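Local coordinates for nitroreductase family protein (Lactobacillus plantarum, PDB 4QLX) that probably catalyses, with FMN and NADH, reduction of the enone of a 10-oxo-octadecenoate to 10-oxooctadecanoate, in a pathway that saturates polyunsaturated fatty acids, at residues Ala52-Trp58 and Asp143-Cys148; Ala75-Asn80 and Phe169-Asp173; Met42-Ala46 and Val158-Tyr164. All blocks are in the same frame, centred on the assembly; numbering follows the deposited sequence.

In the fold
Contacts 1 and 2 belong to different FMN sites of the dimer. In contact 1, the loop 52-58 and helix segment 143-148 line an FMN that is also hydrogen-bonded by residues of the second subunit, among them Arg-22, Ser-24 and Arg-26; in contact 2, residues 75-80 and 169-173 grip the isoalloxazine of the other FMN. Their centres are about 23 Å apart, their nearest atoms about 9 Å. Contact 3 shares helix 137-161 with contact 1, some 20 Å away between centres but only about 5 Å between nearest atoms, and joins that helix to helix 36-46. It lies away from the flavins; the side chain of Ala-159 is about 12 Å from an FMN.

Contact 1. Residues Ala52-Trp58 and Asp143-Cys148; sequences ACNLQSW and DATIDC. With FMN (flavin mononucleotide), chain J; KTC (10-oxooctadecanoic acid), chain D.
Asp-147 reaches from the long helix 137-161 of the FMN-dependent nitroreductase fold into the loop before strand 58-63 and holds it with both carboxylate oxygens. Asp-147 CB comes 3.8 Å from CE3 of Trp-58, whose ring edge also meets the carbonyl O of Asp-147 nearly in plane. CG, anti to the carbonyl carbon (chi1 -69°), carries the carboxylate toward the loop backbone, its plane steeply inclined to the indole. Asp-147 OD1 accepts a nearly straight bond from Ala-52 N on its syn side (3.0 Å, N-H...O 165°). Asp-147 OD2 takes the longer bond from Ser-57 N, 3.3 Å, on the anti side. A water sits among Asp-147 OD2, Asp-143 OD1 and Ser-57 OG; Ser-57 OG is also bonded to Ser-99, and Asp-143 OD2 to Tyr-132. Beside this polar knot, Ala-52 CB wedges between Asp-143 OD2 at 3.4 Å and the flavin carbon C7, while Ile-146 CG2 touches the flavin methyl C7M at 3.5 Å. The loop is thus fixed where it borders flavin and product: Cys-53 SG lies 3.4 Å from C7 of the 10-oxooctadecanoic acid, and Cys-53 N donates to its keto oxygen O2 at 2.7 Å.

Contact 2. Residues Ala75-Asn80 and Phe169-Asp173; sequences AVMKFN and FSGID. With FMN (flavin mononucleotide), chain C; KTC (10-oxooctadecanoic acid), chain I.
Val-76 and Ile-172 form a single antiparallel beta bridge, a non-hydrogen-bonded pair, that ties the loop ahead of helix 81-86 to the loop that follows strand 165-169 at the FMN site of the nitroreductase fold. Backbone hydrogen bonds flank the pair: Asp-173 N donates to Ala-75 O at 2.7 Å, and Met-77 N to Gly-171 O at 3.1 Å. Gly-171, centre of an inverse gamma turn, offers this carbonyl to a second donor, Asn-80 ND2, which lies in the carbonyl plane on a lone pair. The absence of a side chain on Gly-171 leaves room for that amide.

Bonds to the flavin continue from the same amide. Asn-80 OD1 accepts from flavin N3 at 2.7 Å and from Gln-83, while Asn-80 ND2 donates to flavin O4 at 3.1 Å. CG anti to the carbonyl carbon (chi1 -69°) points both amide atoms at the pyrimidine edge. Ser-170 N donates to flavin N5 at 3.0 Å, a bond likely to polarise N5; Gly-171 N adds a weak bond to flavin O4.

Van der Waals contacts make up the rest. Val-76 CG2 meets Ile-172 CG2, and Val-76 CG1 the Phe-169 ring; Met-77 lays CB, CG and SD along the Gly-171 peptide. Phe-79 brings its edge to flavin O2 and stacks edge-to-face with Phe-128 of the second subunit. The product lies against the same residues: Ser-170 OG is 3.4 Å from its C5, and Met-77 SD 3.8 Å from its terminal methyl carbon C.

Contact 3. Residues Met42-Ala46 and Val158-Tyr164; sequences MIAEA and VARAHGY
Met-42 and Glu-45 of helix 36-46 take hold of His-162 from two directions, and this is the tight part of the contact. Met-42 CG sits over one face of the imidazole of His-162, 3.5 Å from its centroid and 5° off the normal, a CH-pi contact; Met-42 SD follows over the same ring at 4.0 Å from the centroid. At the ring edge, His-162 NE2 donates to Glu-45 OE1 in a very short bond (2.5 Å), with carboxylate and ring planes 49° apart; Glu-45 OE2 is held by Asn-9. His-162 ND1 is bonded to Glu-38, so with a carboxylate at each nitrogen the ring may well carry a positive charge. Val-158 packs beside both helix residues, its CG1 3.6 Å from Met-42 CB and 3.3 Å from Glu-45 OE1. Replacing His-162, a leucine would probably leave Glu-45 OE1 and Glu-38 without their common partner and strip the Met-42 chain of its aromatic platform.

Packing is looser at the margins. Ala-46 CB stands 4.4 Å from Val-158 CG2. On the partly exposed side, chi1 of -67° and an extended chi2 carry Met-42 SD past the His-162 face to the edge of the Tyr-164 ring, 4.1 Å from Tyr-164 CD2, a Met-aromatic contact; the Tyr-164 hydroxyl is bonded to Glu-38. The contact joins two helices of the nitroreductase core where helix 137-161 ends in a Schellman motif at Gly-163.

Contact 1. Residues Ala52-Trp58 and Asp143-Cys148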
# COMPACT_ATOMS: atom_id res chain seq x y z
N ALA A 52 -7.99 -3.39 -8.14
CA ALA A 52 -9.20 -4.19 -8.33
C ALA A 52 -9.47 -4.38 -9.82
O ALA A 52 -9.48 -3.42 -10.58
CB ALA A 52 -10.41 -3.54 -7.65
N CYS A 53 -9.65 -5.64 -10.22
CA CYS A 53 -9.86 -6.02 -11.62
C CYS A 53 -8.81 -5.47 -12.58
O CYS A 53 -9.09 -5.27 -13.77
CB CYS A 53 -11.26 -5.60 -12.08
SG CYS A 53 -12.58 -6.57 -11.31
N ASN A 54 -7.61 -5.24 -12.06
CA ASN A 54 -6.49 -4.67 -12.82
C ASN A 54 -6.87 -3.39 -13.57
O ASN A 54 -6.29 -3.07 -14.61
CB ASN A 54 -5.89 -5.69 -13.81
CG ASN A 54 -4.46 -5.31 -14.23
OD1 ASN A 54 -3.74 -4.65 -13.48
ND2 ASN A 54 -4.06 -5.72 -15.44
N LEU A 55 -7.83 -2.64 -13.02
CA LEU A 55 -8.28 -1.38 -13.62
C LEU A 55 -7.31 -0.23 -13.34
O LEU A 55 -7.42 0.83 -13.97
CB LEU A 55 -9.68 -1.03 -13.11
CG LEU A 55 -10.78 -2.00 -13.55
CD1 LEU A 55 -12.12 -1.58 -12.96
CD2 LEU A 55 -10.86 -2.05 -15.06
N GLN A 56 -6.38 -0.44 -12.41
CA GLN A 56 -5.29 0.51 -12.19
C GLN A 56 -5.83 1.93 -12.03
O GLN A 56 -5.43 2.85 -12.75
CB GLN A 56 -4.30 0.43 -13.35
CG GLN A 56 -3.57 -0.89 -13.48
CD GLN A 56 -2.98 -1.09 -14.88
OE1 GLN A 56 -2.03 -0.42 -15.26
NE2 GLN A 56 -3.57 -2.01 -15.65
N SER A 57 -6.77 2.09 -11.10
CA SER A 57 -7.66 3.24 -11.07
C SER A 57 -7.00 4.46 -10.41
O SER A 57 -7.62 5.17 -9.61
CB SER A 57 -8.97 2.88 -10.35
OG SER A 57 -9.64 1.78 -10.99
N TRP A 58 -5.74 4.70 -10.78
CA TRP A 58 -4.97 5.79 -10.19
C TRP A 58 -4.56 6.81 -11.24
O TRP A 58 -4.48 6.48 -12.42
CB TRP A 58 -3.71 5.26 -9.49
CG TRP A 58 -3.00 4.15 -10.23
CD1 TRP A 58 -2.35 4.24 -11.43
CD2 TRP A 58 -2.84 2.79 -9.80
NE1 TRP A 58 -1.80 3.04 -11.77
CE2 TRP A 58 -2.08 2.12 -10.78
CE3 TRP A 58 -3.25 2.08 -8.67
CZ2 TRP A 58 -1.74 0.77 -10.69
CZ3 TRP A 58 -2.91 0.73 -8.56
CH2 TRP A 58 -2.16 0.09 -9.57
N ASP A 143 -13.59 2.21 -4.22
CA ASP A 143 -12.78 1.34 -5.06
C ASP A 143 -11.52 2.06 -5.55
O ASP A 143 -10.40 1.55 -5.46
CB ASP A 143 -13.62 0.85 -6.25
CG ASP A 143 -12.82 -0.00 -7.23
OD1 ASP A 143 -12.18 0.56 -8.16
OD2 ASP A 143 -12.88 -1.25 -7.11
N ALA A 144 -11.70 3.26 -6.08
CA ALA A 144 -10.56 3.98 -6.63
C ALA A 144 -9.61 4.37 -5.49
O ALA A 144 -8.39 4.37 -5.67
CB ALA A 144 -11.02 5.20 -7.41
N THR A 145 -10.16 4.69 -4.32
CA THR A 145 -9.32 5.09 -3.17
C THR A 145 -8.39 3.95 -2.73
O THR A 145 -7.21 4.17 -2.44
CB THR A 145 -10.19 5.57 -1.96
OG1 THR A 145 -10.88 6.78 -2.31
CG2 THR A 145 -9.33 5.82 -0.73
N ILE A 146 -8.91 2.73 -2.71
CA ILE A 146 -8.06 1.59 -2.38
C ILE A 146 -6.89 1.42 -3.35
O ILE A 146 -5.76 1.28 -2.91
CB ILE A 146 -8.86 0.28 -2.34
CG1 ILE A 146 -9.95 0.35 -1.27
CG2 ILE A 146 -7.93 -0.89 -2.05
CD1 ILE A 146 -10.87 -0.88 -1.24
N ASP A 147 -7.16 1.43 -4.66
CA ASP A 147 -6.09 1.35 -5.67
C ASP A 147 -5.02 2.45 -5.46
O ASP A 147 -3.82 2.21 -5.56
CB ASP A 147 -6.65 1.48 -7.08
CG ASP A 147 -7.50 0.29 -7.53
OD1 ASP A 147 -7.64 -0.71 -6.78
OD2 ASP A 147 -8.05 0.38 -8.65
N CYS A 148 -5.47 3.66 -5.19
CA CYS A 148 -4.56 4.80 -5.03
C CYS A 148 -3.70 4.66 -3.79
O CYS A 148 -2.58 5.17 -3.73
CB CYS A 148 -5.34 6.10 -4.96
SG CYS A 148 -6.00 6.61 -6.55
N1 FMN J . -8.59 -10.82 -7.29
C2 FMN J . -9.59 -11.78 -7.24
O2 FMN J . -9.42 -12.87 -7.80
N3 FMN J . -10.78 -11.52 -6.60
C4 FMN J . -10.99 -10.30 -5.99
O4 FMN J . -12.04 -10.05 -5.41
C4A FMN J . -9.99 -9.34 -6.02
N5 FMN J . -10.21 -8.14 -5.39
C5A FMN J . -9.23 -7.18 -5.39
C6 FMN J . -9.48 -5.98 -4.73
C7 FMN J . -8.49 -5.00 -4.71
C7M FMN J . -8.73 -3.69 -4.02
C8 FMN J . -7.28 -5.23 -5.34
C8M FMN J . -6.24 -4.16 -5.29
C9 FMN J . -7.03 -6.44 -6.00
C9A FMN J . -8.01 -7.43 -6.03
N10 FMN J . -7.81 -8.64 -6.70
C10 FMN J . -8.79 -9.60 -6.66
C1' FMN J . -6.51 -8.95 -7.39
C2' FMN J . -6.47 -8.23 -8.76
O2' FMN J . -7.37 -8.83 -9.70
C3' FMN J . -5.03 -8.15 -9.29
O3' FMN J . -4.25 -7.33 -8.41
C4' FMN J . -4.89 -7.53 -10.69
O4' FMN J . -5.47 -8.34 -11.67
C5' FMN J . -3.43 -7.30 -11.05
O5' FMN J . -2.76 -8.54 -11.05
P FMN J . -1.51 -8.85 -10.07
O1P FMN J . -0.38 -7.88 -10.33
O2P FMN J . -1.93 -8.70 -8.64
O3P FMN J . -1.08 -10.29 -10.36
O1 KTC D . -6.06 -16.84 -12.78
C17 KTC D . -6.74 -16.74 -13.79
O KTC D . -7.09 -17.83 -14.47
C16 KTC D . -7.19 -15.37 -14.26
C15 KTC D . -7.32 -14.49 -13.03
C14 KTC D . -8.68 -13.83 -13.01
C13 KTC D . -8.49 -12.33 -13.20
C12 KTC D . -8.88 -11.61 -11.93
C11 KTC D . -10.36 -11.30 -11.92
C10 KTC D . -10.56 -9.96 -11.24
C9 KTC D . -11.00 -10.16 -9.80
C8 KTC D . -10.96 -8.83 -9.12
O2 KTC D . -9.94 -8.16 -9.16
C7 KTC D . -12.20 -8.35 -8.39
C6 KTC D . -11.89 -7.06 -7.66
C5 KTC D . -12.91 -6.79 -6.56
C4 KTC D . -14.00 -5.87 -7.06
C3 KTC D . -15.04 -5.61 -5.97
C2 KTC D . -16.33 -5.06 -6.60
C1 KTC D . -16.00 -4.01 -7.65
C KTC D . -17.24 -3.34 -8.22
O HOH W 1 -10.23 -0.64 -9.37

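Contact 2. Residues Ala75-Asn80 and Phe169-Asp173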
# COMPACT_ATOMS: atom_id res chain seq x y z
N ALA A 75 -4.52 24.29 -2.39
CA ALA A 75 -5.45 23.24 -1.97
C ALA A 75 -4.79 22.31 -0.95
O ALA A 75 -5.30 21.22 -0.68
CB ALA A 75 -5.93 22.45 -3.19
N VAL A 76 -3.67 22.75 -0.38
CA VAL A 76 -2.96 21.99 0.65
C VAL A 76 -3.02 22.75 1.97
O VAL A 76 -2.85 23.97 1.97
CB VAL A 76 -1.49 21.75 0.24
CG1 VAL A 76 -0.67 21.16 1.40
CG2 VAL A 76 -1.43 20.83 -0.99
N MET A 77 -3.29 22.06 3.08
CA MET A 77 -3.32 22.72 4.38
C MET A 77 -1.93 23.26 4.73
O MET A 77 -0.92 22.66 4.37
CB MET A 77 -3.81 21.76 5.48
CG MET A 77 -5.26 21.31 5.30
SD MET A 77 -5.76 19.99 6.42
CE MET A 77 -5.62 20.84 8.00
N LYS A 78 -1.89 24.40 5.42
CA LYS A 78 -0.62 25.08 5.68
C LYS A 78 0.31 24.24 6.56
O LYS A 78 1.53 24.34 6.45
CB LYS A 78 -0.86 26.46 6.32
CG LYS A 78 -1.67 26.48 7.61
CD LYS A 78 -1.08 27.52 8.57
CE LYS A 78 -2.06 27.98 9.64
NZ LYS A 78 -3.13 28.84 9.07
N PHE A 79 -0.26 23.37 7.39
CA PHE A 79 0.52 22.42 8.17
C PHE A 79 1.51 21.64 7.29
O PHE A 79 2.60 21.28 7.73
CB PHE A 79 -0.42 21.45 8.90
CG PHE A 79 0.28 20.52 9.86
CD1 PHE A 79 0.85 19.33 9.42
CD2 PHE A 79 0.37 20.83 11.21
CE1 PHE A 79 1.49 18.47 10.31
CE2 PHE A 79 1.00 19.98 12.10
CZ PHE A 79 1.56 18.80 11.65
N ASN A 80 1.14 21.40 6.03
CA ASN A 80 1.96 20.60 5.13
C ASN A 80 2.82 21.40 4.16
O ASN A 80 3.43 20.83 3.26
CB ASN A 80 1.06 19.63 4.37
CG ASN A 80 0.48 18.58 5.27
OD1 ASN A 80 1.20 18.02 6.10
ND2 ASN A 80 -0.80 18.31 5.13
N PHE A 169 0.65 12.26 2.56
CA PHE A 169 -0.18 13.23 3.28
C PHE A 169 -1.53 13.46 2.60
O PHE A 169 -1.61 13.55 1.38
CB PHE A 169 0.56 14.57 3.45
CG PHE A 169 0.78 15.32 2.17
CD1 PHE A 169 1.93 15.12 1.43
CD2 PHE A 169 -0.15 16.25 1.73
CE1 PHE A 169 2.15 15.81 0.25
CE2 PHE A 169 0.05 16.95 0.55
CZ PHE A 169 1.21 16.72 -0.19
N SER A 170 -2.58 13.55 3.41
CA SER A 170 -3.91 13.85 2.90
C SER A 170 -4.49 15.08 3.59
O SER A 170 -5.70 15.32 3.50
CB SER A 170 -4.84 12.65 3.08
OG SER A 170 -5.04 12.38 4.47
N GLY A 171 -3.63 15.85 4.25
CA GLY A 171 -4.06 17.10 4.87
C GLY A 171 -4.25 18.14 3.78
O GLY A 171 -3.37 18.97 3.54
N ILE A 172 -5.38 18.06 3.09
CA ILE A 172 -5.63 18.90 1.92
C ILE A 172 -7.03 19.47 1.93
O ILE A 172 -7.87 19.09 2.73
CB ILE A 172 -5.42 18.11 0.62
CG1 ILE A 172 -6.38 16.92 0.55
CG2 ILE A 172 -3.97 17.65 0.51
CD1 ILE A 172 -6.34 16.15 -0.77
N ASP A 173 -7.28 20.40 1.02
CA ASP A 173 -8.62 20.92 0.78
C ASP A 173 -9.32 20.00 -0.22
O ASP A 173 -9.11 20.11 -1.43
CB ASP A 173 -8.54 22.36 0.27
CG ASP A 173 -9.91 23.02 0.14
OD1 ASP A 173 -10.89 22.36 -0.24
OD2 ASP A 173 -10.00 24.23 0.44
N1 FMN C . 1.85 13.60 7.71
C2 FMN C . 1.78 14.98 7.73
O2 FMN C . 2.68 15.64 8.22
N3 FMN C . 0.70 15.64 7.21
C4 FMN C . -0.33 14.91 6.65
O4 FMN C . -1.30 15.49 6.19
C4A FMN C . -0.27 13.53 6.64
N5 FMN C . -1.30 12.82 6.08
C5A FMN C . -1.26 11.44 6.03
C6 FMN C . -2.33 10.79 5.45
C7 FMN C . -2.33 9.41 5.36
C7M FMN C . -3.47 8.69 4.73
C8 FMN C . -1.26 8.70 5.87
C8M FMN C . -1.30 7.21 5.75
C9 FMN C . -0.17 9.36 6.46
C9A FMN C . -0.17 10.75 6.55
N10 FMN C . 0.88 11.48 7.13
C10 FMN C . 0.82 12.86 7.16
C1' FMN C . 2.09 10.81 7.72
C2' FMN C . 1.70 10.14 9.06
O2' FMN C . 1.56 11.10 10.08
C3' FMN C . 2.72 9.08 9.49
O3' FMN C . 2.65 8.01 8.57
C4' FMN C . 2.47 8.49 10.89
O4' FMN C . 2.58 9.46 11.92
C5' FMN C . 3.44 7.35 11.17
O5' FMN C . 4.78 7.79 11.08
P FMN C . 5.78 7.11 10.01
O1P FMN C . 7.10 7.84 10.14
O2P FMN C . 5.22 7.27 8.61
O3P FMN C . 5.97 5.64 10.31
O1 KTC I . 8.11 17.66 14.11
C17 KTC I . 7.69 16.68 13.50
O KTC I . 8.55 15.81 12.97
C16 KTC I . 6.21 16.45 13.35
C15 KTC I . 5.86 15.10 13.95
C14 KTC I . 4.80 14.40 13.11
C13 KTC I . 3.49 15.16 13.12
C12 KTC I . 2.40 14.40 12.38
C11 KTC I . 1.03 14.95 12.74
C10 KTC I . -0.08 14.20 12.00
C9 KTC I . -0.11 14.58 10.53
C8 KTC I . -1.07 13.65 9.84
O2 KTC I . -0.82 12.44 9.76
C7 KTC I . -2.34 14.20 9.25
C6 KTC I . -3.13 13.06 8.63
C5 KTC I . -4.01 13.59 7.51
C4 KTC I . -5.41 13.87 8.04
C3 KTC I . -6.04 14.94 7.17
C2 KTC I . -7.50 14.63 6.87
C1 KTC I . -8.30 15.91 6.64
C KTC I . -7.67 16.82 5.60

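Contact 3. Residues Met42-Ala46 and Val158-Tyr164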
# COMPACT_ATOMS: atom_id res chain seq x y z
N MET A 42 10.20 5.88 -11.08
CA MET A 42 9.68 5.53 -9.76
C MET A 42 8.17 5.32 -9.78
O MET A 42 7.65 4.40 -9.15
CB MET A 42 10.05 6.60 -8.72
CG MET A 42 11.54 6.67 -8.46
SD MET A 42 12.01 7.72 -7.05
CE MET A 42 11.47 9.32 -7.62
N ILE A 43 7.47 6.18 -10.51
CA ILE A 43 6.03 6.04 -10.67
C ILE A 43 5.67 4.73 -11.41
O ILE A 43 4.76 4.01 -10.99
CB ILE A 43 5.43 7.24 -11.42
CG1 ILE A 43 5.43 8.47 -10.50
CG2 ILE A 43 4.00 6.93 -11.90
CD1 ILE A 43 5.18 9.79 -11.21
N ALA A 44 6.39 4.41 -12.48
CA ALA A 44 6.17 3.14 -13.18
C ALA A 44 6.45 1.95 -12.25
O ALA A 44 5.69 0.99 -12.22
CB ALA A 44 7.04 3.06 -14.44
N GLU A 45 7.52 2.03 -11.47
CA GLU A 45 7.83 0.96 -10.52
C GLU A 45 6.73 0.77 -9.46
O GLU A 45 6.35 -0.37 -9.14
CB GLU A 45 9.18 1.25 -9.85
CG GLU A 45 10.36 0.99 -10.79
CD GLU A 45 11.68 1.58 -10.31
OE1 GLU A 45 11.69 2.30 -9.28
OE2 GLU A 45 12.71 1.33 -10.97
N ALA A 46 6.20 1.86 -8.93
CA ALA A 46 5.09 1.78 -7.98
C ALA A 46 3.83 1.17 -8.60
O ALA A 46 3.04 0.51 -7.92
CB ALA A 46 4.77 3.17 -7.44
N VAL A 158 9.41 2.63 -3.06
CA VAL A 158 10.22 2.88 -4.24
C VAL A 158 11.12 4.08 -3.99
O VAL A 158 12.32 4.04 -4.30
CB VAL A 158 9.34 3.12 -5.49
CG1 VAL A 158 10.18 3.66 -6.63
CG2 VAL A 158 8.67 1.81 -5.91
N ALA A 159 10.56 5.12 -3.40
CA ALA A 159 11.33 6.33 -3.08
C ALA A 159 12.61 5.97 -2.31
O ALA A 159 13.71 6.40 -2.68
CB ALA A 159 10.47 7.31 -2.29
N ARG A 160 12.46 5.15 -1.27
CA ARG A 160 13.58 4.72 -0.44
C ARG A 160 14.52 3.77 -1.19
O ARG A 160 15.73 3.87 -1.05
CB ARG A 160 13.07 4.06 0.86
CG ARG A 160 12.73 5.09 1.93
CD ARG A 160 12.28 4.48 3.27
NE ARG A 160 13.20 3.48 3.82
CZ ARG A 160 14.40 3.75 4.35
NH1 ARG A 160 14.86 5.00 4.40
NH2 ARG A 160 15.14 2.76 4.82
N ALA A 161 13.96 2.88 -2.00
CA ALA A 161 14.77 2.00 -2.82
C ALA A 161 15.65 2.77 -3.80
O ALA A 161 16.68 2.26 -4.24
CB ALA A 161 13.88 1.02 -3.59
N HIS A 162 15.24 4.00 -4.13
CA HIS A 162 16.06 4.88 -4.97
C HIS A 162 17.03 5.76 -4.15
O HIS A 162 17.74 6.60 -4.71
CB HIS A 162 15.17 5.76 -5.84
CG HIS A 162 14.60 5.03 -7.02
ND1 HIS A 162 14.93 5.35 -8.32
CD2 HIS A 162 13.75 3.98 -7.10
CE1 HIS A 162 14.30 4.54 -9.15
NE2 HIS A 162 13.57 3.70 -8.43
N GLY A 163 17.06 5.56 -2.84
CA GLY A 163 17.96 6.34 -2.01
C GLY A 163 17.37 7.63 -1.48
O GLY A 163 18.07 8.43 -0.87
N TYR A 164 16.07 7.84 -1.71
CA TYR A 164 15.38 9.02 -1.24
C TYR A 164 14.57 8.74 0.03
O TYR A 164 14.77 7.71 0.69
CB TYR A 164 14.46 9.57 -2.34
CG TYR A 164 15.25 9.94 -3.58
CD1 TYR A 164 16.29 10.86 -3.50
CD2 TYR A 164 14.95 9.38 -4.81
CE1 TYR A 164 17.04 11.19 -4.62
CE2 TYR A 164 15.69 9.71 -5.94
CZ TYR A 164 16.73 10.63 -5.83
OH TYR A 164 17.47 10.98 -6.94